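Local atomic coordinates of flavoprotein (Thermotoga maritima, PDB entry 5V8S), a protein that carries a di-iron centre in a metallo-beta-lactamase-like domain joined to a flavodoxin-like domain, and probably serves as an FMN-dependent oxidoreductase in electron transfer. Residues S105-L110 and G131-K136; V298-K301 and R307-I310. The protein carries 1 engineered substitution. All coordinates share one frame; numbering follows the deposited sequence. Where two conformers were deposited one is given.

Contact 1. Residues S105-L110 and G131-K136; sequences SLPATL and GFYGIK
The ring of Y133 has P107 on one face and its own chain neighbour F132 on the other. CD of P107 makes a CH-pi contact, 4.3 Å from the centroid of the Y133 ring and 15° off its normal, while CG of P107 comes down toward the rim, 3.5 Å from CD1 of Y133. The two side chains cross at about a right angle. F132 CB lies over the centre of the opposite face, so the phenol is held between two aliphatic groups, and its hydroxyl is hydrogen-bonded to S103. Proline suits the first turn of helix 106-113, where no backbone N-H is needed, and its CH groups favour an aromatic face.

The second half of the contact is aliphatic. CD1 of I135 stands 3.6 Å from CD1 of L110, the two branches meeting tip to tip, and 3.7 Å from CD2 of L106, whose side chain it crosses at a slant. With CG1 of I135 anti to the carbonyl carbon (chi1 -68°), this longer branch extends toward the leucines. G134 turns the chain out of helix 123-133 with positive phi, which glycine tolerates easily. Within 105-110, S105 O accepts both T109 N and T109 OG1, the hydroxyl from above the carbonyl plane at 2.8 Å from S105 O.

Helices 106-113 and 123-133 belong to successive beta-alpha-beta crossovers of the metallo-beta-lactamase-like domain. L106 and L110 rest on I93 of strand 92-94, and L110 and I135 share I119 of strand 118-121.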
# COMPACT_ATOMS: atom_id res chain seq x y z
N SER A 105 9.24 -22.78 -16.37
CA SER A 105 9.51 -24.21 -16.54
C SER A 105 10.35 -24.53 -17.76
O SER A 105 10.72 -25.69 -17.93
CB SER A 105 8.18 -24.97 -16.64
OG SER A 105 7.34 -24.43 -17.66
N LEU A 106 10.65 -23.55 -18.61
CA LEU A 106 11.33 -23.83 -19.87
C LEU A 106 12.72 -24.42 -19.68
O LEU A 106 13.03 -25.44 -20.32
CB LEU A 106 11.32 -22.58 -20.76
CG LEU A 106 11.92 -22.73 -22.16
CD1 LEU A 106 11.25 -23.85 -22.96
CD2 LEU A 106 11.85 -21.39 -22.92
N PRO A 107 13.60 -23.86 -18.84
CA PRO A 107 14.93 -24.47 -18.71
C PRO A 107 14.87 -25.94 -18.32
O PRO A 107 15.58 -26.78 -18.92
CB PRO A 107 15.62 -23.59 -17.66
CG PRO A 107 14.95 -22.28 -17.76
CD PRO A 107 13.50 -22.60 -18.09
N ALA A 108 14.00 -26.29 -17.38
CA ALA A 108 13.86 -27.68 -16.97
C ALA A 108 13.31 -28.53 -18.10
O ALA A 108 13.73 -29.69 -18.29
CB ALA A 108 12.93 -27.75 -15.76
N THR A 109 12.39 -27.97 -18.88
CA THR A 109 11.82 -28.71 -20.01
C THR A 109 12.91 -29.02 -21.03
O THR A 109 13.00 -30.14 -21.53
CB THR A 109 10.69 -27.90 -20.64
OG1 THR A 109 9.68 -27.65 -19.65
CG2 THR A 109 10.04 -28.67 -21.80
N LEU A 110 13.74 -28.02 -21.35
CA LEU A 110 14.77 -28.24 -22.36
C LEU A 110 15.76 -29.30 -21.90
O LEU A 110 16.21 -30.14 -22.69
CB LEU A 110 15.48 -26.92 -22.68
CG LEU A 110 14.64 -25.82 -23.35
CD1 LEU A 110 15.44 -24.55 -23.54
CD2 LEU A 110 14.10 -26.30 -24.69
N GLY A 131 18.16 -13.16 -22.14
CA GLY A 131 18.45 -12.43 -20.91
C GLY A 131 18.01 -13.16 -19.65
O GLY A 131 18.69 -13.11 -18.62
N PHE A 132 16.84 -13.81 -19.69
CA PHE A 132 16.36 -14.52 -18.51
C PHE A 132 17.12 -15.82 -18.29
O PHE A 132 17.49 -16.14 -17.16
CB PHE A 132 14.88 -14.87 -18.66
CG PHE A 132 13.94 -13.69 -18.61
CD1 PHE A 132 14.27 -12.51 -17.99
CD2 PHE A 132 12.70 -13.80 -19.21
CE1 PHE A 132 13.37 -11.45 -17.97
CE2 PHE A 132 11.81 -12.75 -19.18
CZ PHE A 132 12.14 -11.58 -18.56
N TYR A 133 17.31 -16.59 -19.35
CA TYR A 133 17.70 -17.99 -19.23
C TYR A 133 18.96 -18.36 -19.99
O TYR A 133 19.40 -19.50 -19.87
CB TYR A 133 16.57 -18.91 -19.71
CG TYR A 133 15.22 -18.64 -19.06
CD1 TYR A 133 15.04 -18.79 -17.69
CD2 TYR A 133 14.13 -18.24 -19.82
CE1 TYR A 133 13.81 -18.53 -17.09
CE2 TYR A 133 12.90 -17.99 -19.25
CZ TYR A 133 12.74 -18.13 -17.87
OH TYR A 133 11.52 -17.89 -17.28
N GLY A 134 19.55 -17.45 -20.76
CA GLY A 134 20.67 -17.80 -21.60
C GLY A 134 20.32 -18.68 -22.78
O GLY A 134 21.23 -19.27 -23.38
N ILE A 135 19.04 -18.80 -23.11
CA ILE A 135 18.61 -19.61 -24.25
C ILE A 135 18.84 -18.81 -25.52
O ILE A 135 18.30 -17.71 -25.68
CB ILE A 135 17.13 -20.00 -24.09
CG1 ILE A 135 16.96 -20.96 -22.91
CG2 ILE A 135 16.58 -20.62 -25.36
CD1 ILE A 135 15.51 -21.12 -22.43
N LYS A 136 19.60 -19.38 -26.46
CA LYS A 136 20.07 -18.62 -27.61
C LYS A 136 19.52 -19.10 -28.94
O LYS A 136 19.31 -18.28 -29.84
CB LYS A 136 21.60 -18.65 -27.67
CG LYS A 136 22.26 -17.93 -26.50
CD LYS A 136 23.74 -17.67 -26.73
CE LYS A 136 24.31 -16.74 -25.64
NZ LYS A 136 23.58 -15.43 -25.55

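Contact 2. Residues V298-K301 and R307-I310; sequences VVYK and RPAI
Apolar contact between Y300 and P308 joins strand 296-302 to the loop that follows it and leads into helix 310-316. CB of P308 lies 3.7 Å from CD1 of Y300, the two side chains crossing at a slant, and CG of P308 approaches CB of Y300 at 4.2 Å. The tyrosine has CG anti to its carbonyl carbon (chi1 -69°), which brings CD1 to CB of P308. A rigid, compact proline fits here, covering the tyrosine without adding a backbone N-H that would need a partner.

Against the backbone, CD of P308 sits 3.2 Å from the carbonyl O of K301, a close approach of a CH2 group, polarised by the adjoining ring nitrogen, to an oxygen. No hydrogen bond links the segments: R307 N remains 4.3 Å from K301 O.

The polar ends find partners beyond the two segments. Y300 OH is hydrogen-bonded to D316, and K301 NZ forms a salt bridge with E306. R307 leaves the backbone on the side away from the strand; its NH2 is hydrogen-bonded to V43 O of the second subunit, and it lies in a cation-pi contact with Y39 of that subunit. A309 occupies the N-cap position of helix 310-316, and the amide of I310 in the first turn is hydrogen-bonded to E45.

In the flavodoxin-like domain, strand 296-302 is an outermost strand of the parallel sheet within this chain, its Y300 backbone bonded to V270 and Y272 of strand 267-273. Y300 and P308 both also touch I313, closing the strand against helix 310-316.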
# COMPACT_ATOMS: atom_id res chain seq x y z
N VAL A 298 -20.64 1.30 -5.14
CA VAL A 298 -19.66 0.35 -4.62
C VAL A 298 -18.65 1.18 -3.84
O VAL A 298 -18.14 2.17 -4.36
CB VAL A 298 -18.97 -0.41 -5.76
CG1 VAL A 298 -17.95 -1.37 -5.21
CG2 VAL A 298 -20.02 -1.14 -6.61
N VAL A 299 -18.41 0.81 -2.58
CA VAL A 299 -17.72 1.69 -1.63
C VAL A 299 -16.43 1.05 -1.15
O VAL A 299 -16.43 -0.10 -0.69
CB VAL A 299 -18.63 2.05 -0.44
CG1 VAL A 299 -17.93 3.02 0.51
CG2 VAL A 299 -19.96 2.65 -0.94
N TYR A 300 -15.35 1.82 -1.21
CA TYR A 300 -14.04 1.40 -0.71
C TYR A 300 -13.54 2.44 0.28
O TYR A 300 -13.31 3.59 -0.10
CB TYR A 300 -13.05 1.24 -1.86
CG TYR A 300 -13.39 0.07 -2.72
CD1 TYR A 300 -13.15 -1.22 -2.28
CD2 TYR A 300 -13.98 0.24 -3.98
CE1 TYR A 300 -13.46 -2.32 -3.06
CE2 TYR A 300 -14.31 -0.86 -4.76
CZ TYR A 300 -14.06 -2.13 -4.30
OH TYR A 300 -14.37 -3.24 -5.08
N LYS A 301 -13.35 2.03 1.53
CA LYS A 301 -12.98 2.94 2.61
C LYS A 301 -11.66 2.52 3.23
O LYS A 301 -11.52 1.38 3.68
CB LYS A 301 -14.06 2.92 3.71
CG LYS A 301 -13.72 3.77 4.94
CD LYS A 301 -14.42 3.33 6.25
CE LYS A 301 -15.79 2.75 6.08
NZ LYS A 301 -16.37 2.41 7.43
N ARG A 307 -8.98 -1.73 5.32
CA ARG A 307 -8.04 -1.45 4.25
C ARG A 307 -8.48 -2.29 3.05
O ARG A 307 -8.31 -3.51 3.07
CB ARG A 307 -6.66 -1.86 4.75
CG ARG A 307 -5.53 -1.94 3.76
CD ARG A 307 -4.95 -0.61 3.43
NE ARG A 307 -4.63 0.20 4.61
CZ ARG A 307 -3.46 0.21 5.25
NH1 ARG A 307 -2.44 -0.56 4.85
NH2 ARG A 307 -3.30 1.03 6.26
N PRO A 308 -9.04 -1.69 2.00
CA PRO A 308 -9.38 -2.46 0.81
C PRO A 308 -8.15 -2.91 0.04
O PRO A 308 -7.08 -2.32 0.14
CB PRO A 308 -10.19 -1.49 -0.05
CG PRO A 308 -9.86 -0.16 0.47
CD PRO A 308 -9.54 -0.31 1.90
N ALA A 309 -8.35 -3.94 -0.75
CA ALA A 309 -7.35 -4.37 -1.71
C ALA A 309 -7.37 -3.46 -2.93
O ALA A 309 -8.42 -3.22 -3.52
CB ALA A 309 -7.64 -5.81 -2.15
N ILE A 310 -6.19 -3.00 -3.34
CA ILE A 310 -6.13 -2.10 -4.47
C ILE A 310 -6.57 -2.80 -5.76
O ILE A 310 -7.13 -2.16 -6.66
CB ILE A 310 -4.72 -1.48 -4.58
CG1 ILE A 310 -4.22 -1.04 -3.19
CG2 ILE A 310 -4.71 -0.31 -5.56
CD1 ILE A 310 -5.08 -0.01 -2.45

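Contact 1 and contact 2 lie on opposite sides of the chain's centre, one in each domain, with centres 40 Å apart and nearest atoms about 24 Å apart. The first is close to the metal site: the Y133 side chain is about 10 Å from the mu-oxo-diiron, and its hydroxyl partner S103 directly follows pocket residues D101 and D102. The second lies in the flavodoxin-like domain. Both reach the second subunit: beside contact 1, F132 meets the ring of F278 from that subunit's flavodoxin-like domain, while R307 of contact 2 is hydrogen-bonded to the carbonyl of its V43, consistent with the head-to-tail dimer of flavodiiron proteins, which brings flavin and di-iron sites of different subunits together.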